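Local coordinates for protein putative sugar ABC transporter (Yersinia enterocolitica subsp. enterocolitica 8081, PDB 5ULB) that probably binds methylthioribose-like sugars in the periplasm for an ABC transporter, and holds a seleno-methyl ribofuranose in its cleft, at residues 26-29 / 33-36; 41-46 / 261-266; 20-25 / 268-273; 62-67 / 79-84; 179-182 / 188-191. One frame throughout, in Å; residues are numbered along the deposited sequence.

Interaction 1 (26-29 / 33-36)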
# COMPACT_ATOMS: atom_id res chain seq x y z
N ARG A 26 -10.30 -3.23 5.17
CA ARG A 26 -9.04 -2.49 5.20
C ARG A 26 -9.13 -1.47 6.34
O ARG A 26 -10.10 -0.70 6.46
CB ARG A 26 -8.66 -1.90 3.87
CG ARG A 26 -7.42 -1.03 3.85
CD ARG A 26 -6.84 -0.97 2.45
NE ARG A 26 -5.85 0.07 2.35
CZ ARG A 26 -4.68 -0.02 1.69
NH1 ARG A 26 -4.11 -1.20 1.39
NH2 ARG A 26 -3.97 1.06 1.57
N ASN A 27 -8.07 -1.40 7.18
CA ASN A 27 -8.05 -0.58 8.37
C ASN A 27 -7.57 0.84 8.16
O ASN A 27 -6.73 1.32 8.93
CB ASN A 27 -7.21 -1.29 9.44
CG ASN A 27 -7.41 -0.80 10.83
OD1 ASN A 27 -8.47 -0.28 11.20
ND2 ASN A 27 -6.41 -1.09 11.69
N LEU A 28 -8.07 1.49 7.09
CA LEU A 28 -7.72 2.83 6.74
C LEU A 28 -8.96 3.54 6.24
O LEU A 28 -10.05 2.93 6.16
CB LEU A 28 -6.55 2.90 5.72
CG LEU A 28 -5.20 2.36 6.21
CD1 LEU A 28 -4.25 2.35 5.05
CD2 LEU A 28 -4.66 3.26 7.29
N GLY A 29 -8.82 4.82 5.91
CA GLY A 29 -9.82 5.58 5.20
C GLY A 29 -9.59 5.60 3.71
O GLY A 29 -8.92 4.72 3.15
N ASN A 33 -3.81 5.51 -1.73
CA ASN A 33 -3.27 4.14 -1.75
C ASN A 33 -4.39 3.14 -1.58
O ASN A 33 -4.49 2.16 -2.29
CB ASN A 33 -2.20 4.01 -0.64
CG ASN A 33 -1.43 2.70 -0.75
OD1 ASN A 33 -1.76 1.73 -0.08
ND2 ASN A 33 -0.31 2.78 -1.53
N THR A 34 -5.24 3.39 -0.57
CA THR A 34 -6.37 2.58 -0.32
C THR A 34 -7.33 2.50 -1.51
O THR A 34 -7.85 1.42 -1.85
CB THR A 34 -7.12 3.07 0.97
OG1 THR A 34 -6.25 2.88 2.08
CG2 THR A 34 -8.43 2.34 1.16
N THR A 35 -7.63 3.65 -2.09
CA THR A 35 -8.51 3.71 -3.19
C THR A 35 -8.03 2.78 -4.37
O THR A 35 -8.80 2.05 -4.98
CB THR A 35 -8.75 5.18 -3.67
OG1 THR A 35 -9.27 5.87 -2.52
CG2 THR A 35 -9.61 5.26 -4.86
N GLN A 36 -6.74 2.85 -4.65
CA GLN A 36 -6.16 1.98 -5.64
C GLN A 36 -6.16 0.47 -5.28
O GLN A 36 -6.48 -0.37 -6.13
CB GLN A 36 -4.75 2.46 -5.98
CG GLN A 36 -4.63 3.80 -6.63
CD GLN A 36 -3.17 4.21 -6.76
OE1 GLN A 36 -2.54 3.99 -7.85
NE2 GLN A 36 -2.62 4.80 -5.68
O HOH W 1 -1.90 -0.96 -0.57
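Arg-26 lays its guanidinium edge along the first turn of helix 32-48, where Thr-34 and Asn-33 meet it close to its plane. NE and NH2 both donate to one atom, Thr-34 OG1, a side-on grip with 2.9 Å from Arg-26 NE to Thr-34 OG1; both bonds are noticeably bent, as expected where two donors converge on one oxygen. The second proton of NH2 makes a straighter bond (154°) to Asn-33 OD1, 2.8 Å from Arg-26 NH2, and reaches a lone pair in the carbonyl plane. The amide lies nearly coplanar with the guanidinium, 25° apart, and a water closes the ring by accepting from Arg-26 NH1 and donating to Asn-33 OD1. CG of Arg-26 stands anti to the backbone N (chi1 176°) and the chain runs extended to NE, which carries the head group from the strand end to the helix. Thr-34 OG1 is also hydrogen-bonded to Asp-31 OD1, while the methyl CG2 of Thr-34 packs tightly against Gly-29 O, 3.1 Å away. Asn-33 and Leu-28 both touch the bound sugar, so the arginine sits as a second-shell residue behind Asn-33. This strand-to-helix loop at the cleft is characteristic of the ligand site of a periplasmic sugar-binding protein.

Interaction 2 (41-46 / 261-266)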
# COMPACT_ATOMS: atom_id res chain seq x y z
N VAL A 41 -8.68 -5.13 -6.12
CA VAL A 41 -9.44 -6.28 -5.68
C VAL A 41 -10.73 -6.42 -6.43
O VAL A 41 -11.12 -7.48 -6.90
CB VAL A 41 -9.77 -6.26 -4.20
CG1 VAL A 41 -10.43 -7.57 -3.79
CG2 VAL A 41 -8.59 -6.03 -3.32
N LEU A 42 -11.40 -5.26 -6.58
CA LEU A 42 -12.69 -5.28 -7.27
C LEU A 42 -12.57 -5.73 -8.72
O LEU A 42 -13.30 -6.56 -9.22
CB LEU A 42 -13.37 -3.91 -7.21
CG LEU A 42 -14.74 -3.79 -7.84
CD1 LEU A 42 -15.77 -4.61 -7.06
CD2 LEU A 42 -15.14 -2.33 -7.83
N LYS A 43 -11.55 -5.18 -9.44
CA LYS A 43 -11.36 -5.51 -10.86
C LYS A 43 -11.01 -6.96 -11.02
O LYS A 43 -11.53 -7.65 -11.93
CB LYS A 43 -10.29 -4.57 -11.48
CG LYS A 43 -10.09 -4.83 -12.97
CD LYS A 43 -9.05 -3.90 -13.57
CE LYS A 43 -8.40 -4.49 -14.78
NZ LYS A 43 -8.86 -3.65 -15.85
N GLU A 44 -10.13 -7.48 -10.16
CA GLU A 44 -9.74 -8.87 -10.30
C GLU A 44 -10.90 -9.78 -9.96
O GLU A 44 -11.10 -10.78 -10.62
CB GLU A 44 -8.50 -9.13 -9.44
CG GLU A 44 -7.79 -10.44 -9.79
CD GLU A 44 -6.90 -10.32 -11.03
OE1 GLU A 44 -6.93 -9.27 -11.79
OE2 GLU A 44 -6.14 -11.27 -11.31
N GLY A 45 -11.67 -9.45 -8.90
CA GLY A 45 -12.81 -10.23 -8.65
C GLY A 45 -13.87 -10.26 -9.72
O GLY A 45 -14.41 -11.32 -10.07
N LYS A 46 -14.12 -9.09 -10.32
CA LYS A 46 -15.04 -9.01 -11.42
C LYS A 46 -14.60 -9.89 -12.59
O LYS A 46 -15.41 -10.59 -13.17
CB LYS A 46 -15.17 -7.56 -11.88
CG LYS A 46 -16.17 -7.27 -12.98
CD LYS A 46 -16.35 -5.82 -13.31
CE LYS A 46 -17.29 -5.70 -14.48
NZ LYS A 46 -16.66 -4.63 -15.33
N ASP A 261 2.53 -0.83 -7.23
CA ASP A 261 1.17 -0.42 -7.72
C ASP A 261 0.14 -1.08 -6.75
O ASP A 261 0.05 -2.31 -6.68
CB ASP A 261 0.90 -0.97 -9.12
CG ASP A 261 -0.44 -0.56 -9.72
OD1 ASP A 261 -1.28 0.02 -8.98
OD2 ASP A 261 -0.60 -0.85 -10.92
N PRO A 262 -0.64 -0.27 -5.99
CA PRO A 262 -1.61 -0.90 -5.09
C PRO A 262 -2.64 -1.65 -5.77
O PRO A 262 -3.20 -2.59 -5.12
CB PRO A 262 -2.12 0.32 -4.27
CG PRO A 262 -1.21 1.46 -4.52
CD PRO A 262 -0.68 1.20 -5.91
N LYS A 263 -2.97 -1.36 -7.02
CA LYS A 263 -3.95 -2.18 -7.73
C LYS A 263 -3.42 -3.61 -7.85
O LYS A 263 -4.21 -4.55 -7.81
CB LYS A 263 -4.18 -1.65 -9.13
CG LYS A 263 -4.88 -0.32 -9.16
CD LYS A 263 -5.42 -0.02 -10.57
CE LYS A 263 -5.42 -1.24 -11.46
NZ LYS A 263 -6.68 -2.10 -11.55
N LEU A 264 -2.13 -3.79 -8.11
CA LEU A 264 -1.54 -5.14 -8.18
C LEU A 264 -1.60 -5.81 -6.85
O LEU A 264 -1.82 -7.02 -6.80
CB LEU A 264 -0.08 -4.98 -8.71
CG LEU A 264 0.69 -6.30 -8.88
CD1 LEU A 264 0.03 -7.19 -9.89
CD2 LEU A 264 2.13 -6.00 -9.19
N ILE A 265 -1.33 -5.09 -5.75
CA ILE A 265 -1.45 -5.72 -4.45
C ILE A 265 -2.84 -6.28 -4.22
O ILE A 265 -3.00 -7.39 -3.74
CB ILE A 265 -1.03 -4.73 -3.38
CG1 ILE A 265 0.45 -4.26 -3.60
CG2 ILE A 265 -1.26 -5.27 -2.01
CD1 ILE A 265 0.87 -3.19 -2.60
N GLY A 266 -3.86 -5.46 -4.53
CA GLY A 266 -5.22 -5.93 -4.40
C GLY A 266 -5.49 -7.11 -5.25
O GLY A 266 -6.10 -8.09 -4.79
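Val-41 and Gly-266 bring helices 32-48 and 262-278 together, their CA atoms only 4.4 Å apart. Gly-266, with no side chain, presents its bare CA to helix 32-48, and the two backbones come this close. In the conformer described (a second is modelled), Val-41 CG2 presses on the glycine backbone, 3.5 Å from Gly-266 CA and 3.6 Å from Gly-266 O. That conformer turns CG2 to the glycine by holding it anti to the valine's own carbonyl carbon, with CG1 anti to the backbone N (chi1 -174°).

A second touch lies nearer the surface, where Lys-43 is exposed. The chain of Lys-263, bent at chi3 and chi4, brings its NZ against the aliphatic part of Lys-43, 3.6 Å from Lys-43 CD. The two ammonium groups themselves stay apart, 5.1 Å between Lys-43 NZ and Lys-263 NZ.

Further out, Asp-261 is the N-cap of helix 262-278. Its OD1 accepts from Lys-263 N at 2.9 Å, with the donor well above the carboxylate plane, and so secures the turn that carries Lys-263. Pro-262 opens the same turn and rests on Asn-33 and Gln-36. On the other helix, Glu-44 forms a salt bridge with Arg-271, a little over one turn beyond Gly-266.

No hydrogen bond spans the two segments. Close helix approach therefore rests on valine-on-glycine packing, and the two lysines, whose like charges probably disfavour closer approach of their ammonium groups, touch through a methylene instead.

Interaction 3 (20-25 / 268-273)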
# COMPACT_ATOMS: atom_id res chain seq x y z
N ILE A 20 -19.34 -16.81 -5.98
CA ILE A 20 -18.35 -16.76 -4.90
C ILE A 20 -18.35 -15.33 -4.35
O ILE A 20 -18.30 -14.38 -5.13
CB ILE A 20 -17.00 -17.19 -5.43
CG1 ILE A 20 -16.97 -18.68 -5.85
CG2 ILE A 20 -15.87 -16.84 -4.46
CD1 ILE A 20 -17.02 -19.60 -4.78
N LYS A 21 -18.36 -15.20 -3.01
CA LYS A 21 -18.41 -13.89 -2.37
C LYS A 21 -17.17 -13.66 -1.52
O LYS A 21 -16.83 -14.53 -0.68
CB LYS A 21 -19.70 -13.75 -1.55
CG LYS A 21 -20.92 -14.08 -2.36
CD LYS A 21 -22.22 -14.26 -1.62
CE LYS A 21 -23.28 -14.61 -2.68
NZ LYS A 21 -23.23 -16.02 -3.20
N ILE A 22 -16.54 -12.51 -1.71
CA ILE A 22 -15.33 -12.12 -1.02
C ILE A 22 -15.58 -10.81 -0.24
O ILE A 22 -16.15 -9.87 -0.82
CB ILE A 22 -14.17 -11.88 -2.01
CG1 ILE A 22 -14.02 -13.06 -2.96
CG2 ILE A 22 -12.88 -11.57 -1.29
CD1 ILE A 22 -13.70 -14.40 -2.42
N ALA A 23 -15.15 -10.79 1.00
CA ALA A 23 -15.19 -9.53 1.80
C ALA A 23 -13.75 -9.00 1.91
O ALA A 23 -12.84 -9.79 2.28
CB ALA A 23 -15.80 -9.78 3.14
N VAL A 24 -13.57 -7.73 1.68
CA VAL A 24 -12.29 -7.07 1.89
C VAL A 24 -12.44 -6.03 2.99
O VAL A 24 -13.34 -5.15 2.88
CB VAL A 24 -11.81 -6.41 0.59
CG1 VAL A 24 -10.47 -5.73 0.76
CG2 VAL A 24 -11.87 -7.39 -0.55
N ILE A 25 -11.68 -6.10 4.05
CA ILE A 25 -11.75 -5.16 5.17
C ILE A 25 -10.36 -4.56 5.28
O ILE A 25 -9.38 -5.27 5.55
CB ILE A 25 -12.22 -5.82 6.46
CG1 ILE A 25 -13.52 -6.60 6.31
CG2 ILE A 25 -12.42 -4.68 7.49
CD1 ILE A 25 -13.38 -8.04 5.95
N VAL A 268 -3.41 -9.36 -6.52
CA VAL A 268 -2.75 -10.58 -6.10
C VAL A 268 -3.41 -11.17 -4.89
O VAL A 268 -3.46 -12.42 -4.78
CB VAL A 268 -1.25 -10.27 -5.97
CG1 VAL A 268 -0.55 -11.32 -5.14
CG2 VAL A 268 -0.62 -10.09 -7.36
N ASN A 269 -3.78 -10.35 -3.91
CA ASN A 269 -4.53 -10.95 -2.78
C ASN A 269 -5.80 -11.65 -3.22
O ASN A 269 -6.10 -12.71 -2.66
CB ASN A 269 -4.76 -9.86 -1.70
CG ASN A 269 -3.54 -9.67 -0.81
OD1 ASN A 269 -3.44 -10.39 0.22
ND2 ASN A 269 -2.57 -8.82 -1.16
N LEU A 270 -6.50 -11.13 -4.18
CA LEU A 270 -7.67 -11.83 -4.73
C LEU A 270 -7.25 -13.13 -5.36
O LEU A 270 -7.91 -14.14 -5.19
CB LEU A 270 -8.46 -10.85 -5.66
CG LEU A 270 -9.84 -11.27 -6.06
CD1 LEU A 270 -9.87 -12.34 -7.13
CD2 LEU A 270 -10.75 -11.56 -4.93
N ARG A 271 -6.21 -13.10 -6.22
CA ARG A 271 -5.73 -14.33 -6.87
C ARG A 271 -5.44 -15.41 -5.82
O ARG A 271 -5.75 -16.60 -6.01
CB ARG A 271 -4.45 -14.07 -7.68
CG ARG A 271 -4.63 -13.16 -8.83
CD ARG A 271 -3.27 -12.98 -9.54
NE ARG A 271 -3.32 -11.91 -10.52
CZ ARG A 271 -2.26 -11.44 -11.17
NH1 ARG A 271 -1.08 -11.94 -10.96
NH2 ARG A 271 -2.39 -10.48 -12.04
N LEU A 272 -4.78 -15.04 -4.72
CA LEU A 272 -4.48 -15.97 -3.65
C LEU A 272 -5.72 -16.61 -3.03
O LEU A 272 -5.77 -17.79 -2.84
CB LEU A 272 -3.57 -15.31 -2.58
CG LEU A 272 -2.12 -15.07 -3.04
CD1 LEU A 272 -1.48 -14.00 -2.17
CD2 LEU A 272 -1.38 -16.38 -2.91
N VAL A 273 -6.72 -15.74 -2.75
CA VAL A 273 -7.99 -16.30 -2.24
C VAL A 273 -8.68 -17.18 -3.22
O VAL A 273 -9.22 -18.23 -2.86
CB VAL A 273 -8.85 -15.15 -1.73
CG1 VAL A 273 -10.24 -15.63 -1.38
CG2 VAL A 273 -8.25 -14.53 -0.53
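Strand 21-26 packs against helix 262-278, and the closest CA atoms, Ile-22 and Leu-270, are 8.5 Å apart, a spacing that side chains alone must bridge. This is a helix layered on a beta-sheet in the alpha/beta fold of periplasmic binding proteins, with the helix coming from far along the chain: more than 240 residues separate the two segments. The strand is extended (phi/psi -121/134° at Ile-22), and the helix is regular, with backbone bonds such as Leu-272 N to Val-268 O.

From the strand, Ile-22 alone makes close contact, its CB directed at the helix. Its methylene CG1 and its methyl CD1 go to different residues, three positions apart. CG1 meets Leu-270 CD2, the two side chains crossing at a slant, whereas CD1 extends onward to Val-273. The leucine gets there by swinging CG anti to its backbone N (chi1 -166°), for its CB does not itself aim at the strand. All three residues are buried and no polar atom joins them.

Outside the pair, Leu-270 also packs on Glu-44 and Leu-48 of helix 32-48, and Val-273 on Ala-102 and Ser-104 of strand 102-106, so the helix touches both the neighbouring helix and another strand of the sheet. Ile-22 itself is tied by backbone bonds to Lys-51 and Asp-53 of the edge strand. The tightest touch is methyl to methyl and tip to tip: Ile-22 CD1 lies 3.8 Å from Val-273 CG1.

Interaction 4 (62-67 / 79-84)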
# COMPACT_ATOMS: atom_id res chain seq x y z
N ALA A 62 -11.79 -0.80 16.36
CA ALA A 62 -13.06 -1.40 16.76
C ALA A 62 -13.97 -1.64 15.61
O ALA A 62 -14.58 -2.74 15.50
CB ALA A 62 -13.73 -0.60 17.80
N ARG A 63 -14.04 -0.67 14.73
CA ARG A 63 -14.91 -0.78 13.53
C ARG A 63 -14.31 -1.85 12.61
O ARG A 63 -15.06 -2.67 12.02
CB ARG A 63 -15.01 0.54 12.83
CG ARG A 63 -15.76 1.60 13.69
CD ARG A 63 -16.06 2.95 13.06
NE ARG A 63 -17.15 2.81 12.11
CZ ARG A 63 -17.01 2.71 10.81
NH1 ARG A 63 -18.15 2.57 10.10
NH2 ARG A 63 -15.80 2.75 10.25
N PHE A 64 -12.97 -1.95 12.48
CA PHE A 64 -12.30 -2.99 11.71
C PHE A 64 -12.74 -4.37 12.20
O PHE A 64 -13.19 -5.23 11.42
CB PHE A 64 -10.81 -2.83 11.83
CG PHE A 64 -10.04 -3.87 11.01
CD1 PHE A 64 -9.79 -3.63 9.66
CD2 PHE A 64 -9.56 -4.98 11.57
CE1 PHE A 64 -9.05 -4.53 8.97
CE2 PHE A 64 -8.84 -5.91 10.84
CZ PHE A 64 -8.62 -5.69 9.56
N GLN A 65 -12.61 -4.62 13.52
CA GLN A 65 -13.03 -5.83 14.09
C GLN A 65 -14.49 -6.19 13.90
O GLN A 65 -14.82 -7.36 13.57
CB GLN A 65 -12.63 -5.94 15.56
CG GLN A 65 -11.12 -5.90 15.84
CD GLN A 65 -10.84 -5.77 17.26
OE1 GLN A 65 -10.85 -6.75 18.05
NE2 GLN A 65 -10.54 -4.52 17.66
N ASP A 66 -15.33 -5.17 14.07
CA ASP A 66 -16.77 -5.44 13.82
C ASP A 66 -17.02 -5.88 12.34
O ASP A 66 -17.78 -6.82 12.10
CB ASP A 66 -17.57 -4.17 14.12
CG ASP A 66 -17.63 -3.83 15.58
OD1 ASP A 66 -17.33 -4.69 16.47
OD2 ASP A 66 -18.07 -2.65 15.79
N PHE A 67 -16.37 -5.21 11.38
CA PHE A 67 -16.51 -5.58 10.00
C PHE A 67 -16.05 -7.00 9.74
O PHE A 67 -16.68 -7.76 8.99
CB PHE A 67 -15.88 -4.63 9.03
CG PHE A 67 -16.56 -3.31 8.87
CD1 PHE A 67 -17.87 -3.20 8.63
CD2 PHE A 67 -15.78 -2.16 8.78
CE1 PHE A 67 -18.46 -1.97 8.38
CE2 PHE A 67 -16.37 -0.93 8.48
CZ PHE A 67 -17.72 -0.84 8.31
N ILE A 79 -12.03 -13.94 2.60
CA ILE A 79 -11.80 -12.66 3.24
C ILE A 79 -10.39 -12.20 2.94
O ILE A 79 -9.46 -13.01 2.99
CB ILE A 79 -12.07 -12.74 4.75
CG1 ILE A 79 -13.56 -12.93 5.06
CG2 ILE A 79 -11.53 -11.49 5.48
CD1 ILE A 79 -13.95 -13.18 6.48
N ILE A 80 -10.26 -10.94 2.64
CA ILE A 80 -8.96 -10.25 2.56
C ILE A 80 -8.92 -9.21 3.61
O ILE A 80 -9.82 -8.36 3.67
CB ILE A 80 -8.72 -9.66 1.15
CG1 ILE A 80 -8.65 -10.78 0.09
CG2 ILE A 80 -7.43 -8.82 1.08
CD1 ILE A 80 -8.80 -10.25 -1.32
N LEU A 81 -7.84 -9.17 4.46
CA LEU A 81 -7.61 -8.10 5.39
C LEU A 81 -6.45 -7.25 4.96
O LEU A 81 -5.48 -7.76 4.40
CB LEU A 81 -7.33 -8.62 6.79
CG LEU A 81 -8.32 -9.61 7.44
CD1 LEU A 81 -7.95 -9.90 8.85
CD2 LEU A 81 -9.74 -9.03 7.29
N SER A 82 -6.50 -5.96 5.31
CA SER A 82 -5.40 -5.06 5.02
C SER A 82 -5.21 -4.12 6.21
O SER A 82 -6.19 -3.52 6.69
CB SER A 82 -5.71 -4.31 3.74
OG SER A 82 -4.69 -3.48 3.26
N GLN A 83 -3.96 -4.00 6.69
CA GLN A 83 -3.61 -3.16 7.80
C GLN A 83 -4.26 -3.54 9.12
O GLN A 83 -4.40 -2.72 10.04
CB GLN A 83 -3.79 -1.64 7.53
CG GLN A 83 -2.76 -1.03 6.50
CD GLN A 83 -3.10 -1.24 5.12
OE1 GLN A 83 -4.27 -1.44 4.80
NE2 GLN A 83 -2.12 -1.24 4.23
N GLY A 84 -4.56 -4.84 9.30
CA GLY A 84 -4.99 -5.33 10.64
C GLY A 84 -3.85 -5.23 11.62
O GLY A 84 -2.71 -5.57 11.30
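Phe-64 points its ring from helix 61-73 at the end of strand 78-82, and the far rim of that ring, CE1, CZ and CE2, makes the contacts with segment 79-84. CG stands anti to the backbone N (chi1 -178°), which throws the ring straight out from the helix, and chi2 of 85° sets its plane about perpendicular to the CA-CB-CG plane. Three partners gather round the leading atoms, each at an oblique angle to the ring. Ser-82 offers its backbone carbonyl, with O 3.8 Å from Phe-64 CE1. Gly-84 brings its CA to 3.8 Å from Phe-64 CZ and 3.9 Å from Phe-64 CE2. Leu-81, whose CB is directed at the helix, presents CD2 at 4.2 Å from Phe-64 CZ, the one apolar side-chain pair of the contact.

The helix and strand follow each other in the chain, in the alternating alpha/beta order of the periplasmic binding protein fold, and the ring fills the interface where the strand gives way to the loop of the sugar cleft. Ile-25 and Asn-27, from the neighbouring strand 21-26 and the loop after it, also pack on Phe-64.

On the side of the strand away from the phenylalanine, Ser-82 OG donates to Gln-83 OE1 at 2.6 Å, coming from above the carbonyl plane and not on a lone pair. Ser-82 OG is also bonded to Arg-26 NH1, so Ser-82, itself held by Arg-26, probably helps to fix the Gln-83 amide. The amide NE2 of Gln-83 makes weak hydrogen bonds to Asp-107 and to O4 of the bound sugar.

Interaction 5 (179-182 / 188-191)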
# COMPACT_ATOMS: atom_id res chain seq x y z
N ILE A 179 5.96 13.50 12.40
CA ILE A 179 4.57 13.92 12.31
C ILE A 179 3.80 12.88 11.63
O ILE A 179 4.27 12.33 10.61
CB ILE A 179 4.44 15.15 11.26
CG1 ILE A 179 4.98 16.36 11.81
CG2 ILE A 179 2.99 15.40 10.71
CD1 ILE A 179 5.18 17.46 10.76
N GLY A 180 2.54 12.63 12.05
CA GLY A 180 1.63 11.84 11.26
C GLY A 180 0.53 11.19 12.07
O GLY A 180 0.81 10.68 13.12
N ALA A 181 -0.68 11.13 11.47
CA ALA A 181 -1.79 10.39 12.06
C ALA A 181 -2.68 9.91 10.96
O ALA A 181 -2.76 10.50 9.86
CB ALA A 181 -2.57 11.35 12.99
N VAL A 182 -3.44 8.86 11.26
CA VAL A 182 -4.51 8.46 10.39
C VAL A 182 -5.81 9.19 10.81
O VAL A 182 -6.11 9.25 11.99
CB VAL A 182 -4.77 6.93 10.49
CG1 VAL A 182 -5.97 6.49 9.63
CG2 VAL A 182 -3.52 6.17 10.09
N GLY A 188 -4.97 17.16 4.56
CA GLY A 188 -5.11 18.42 5.22
C GLY A 188 -4.53 18.52 6.56
O GLY A 188 -3.92 19.51 6.92
N ASP A 189 -4.70 17.44 7.30
CA ASP A 189 -4.13 17.39 8.65
C ASP A 189 -2.61 17.48 8.58
O ASP A 189 -2.01 18.23 9.30
CB ASP A 189 -4.51 16.07 9.30
CG ASP A 189 -3.94 15.89 10.73
OD1 ASP A 189 -4.11 16.82 11.59
OD2 ASP A 189 -3.39 14.74 11.04
N THR A 190 -2.03 16.72 7.62
CA THR A 190 -0.56 16.76 7.48
C THR A 190 -0.13 18.13 7.08
O THR A 190 0.90 18.62 7.55
CB THR A 190 -0.08 15.60 6.59
OG1 THR A 190 -0.59 14.36 7.04
CG2 THR A 190 1.43 15.57 6.56
N ALA A 191 -0.84 18.73 6.11
CA ALA A 191 -0.45 20.04 5.65
C ALA A 191 -0.45 21.07 6.80
O ALA A 191 0.45 21.91 6.93
CB ALA A 191 -1.36 20.57 4.55
O HOH W 2 -1.02 13.61 9.71
O HOH W 3 -4.34 12.74 9.56
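Thr-190 and Ile-179 have the most surface buried here, and they meet through methyl groups: in the conformer described (a second is modelled), Ile-179 CG2 lies 4.4 Å from Thr-190 CG2, a weak apolar touch between the end of strand 173-179 and helix 186-200. Thr-190 OG1 is occupied otherwise, being bonded to Val-186 O one turn back in the helix and receiving a bond from a water at 2.8 Å.

That water is shared. It accepts from Ala-181 N and donates to Thr-190 OG1 and to Asp-189 OD2, which lies 2.9 Å from it. The strand and helix succeed each other in the alpha/beta fold of the periplasmic binding proteins, and at this turn the loop and helix are joined by solvent, since no direct hydrogen bond spans the segments.

Asp-189 supplies the second bridge. With CG anti to its backbone N (chi1 179°), the carboxylate is directed toward the loop, and OD2 comes 4.0 Å from Ala-181 CB. Another water donates both to this OD2 and to Ala-181 O, 2.8 Å from the latter, so both polar backbone atoms of Ala-181 are reached through water. Lys-193 of the same helix adds a salt bridge to Asp-189 OD2, which probably favours the ionised carboxylate.

Overall arrangement
Interactions 1, 3 and 4 are buried, whereas interactions 2 and 5 are only partly so. Helix 32-48 serves both interaction 1, at its start, and interaction 2; helix 262-278 serves interactions 2 and 3, and the Glu-44 to Arg-271 salt bridge joins helix 32-48 to it between them. Strands 21-26 and 78-82, neighbours in the sheet, place interactions 3 and 4 side by side. Chemistry follows position: interaction 3 is purely apolar, interaction 4 mixes ring packing with backbone, and interaction 1, at the sugar, is charged and hydrogen-bonded. Interaction 5 lies across the chain's centre from interactions 2 and 3, about 30 Å from interaction 3 between centres, but meets interaction 1 through Leu-28 and Val-182, and relies on water.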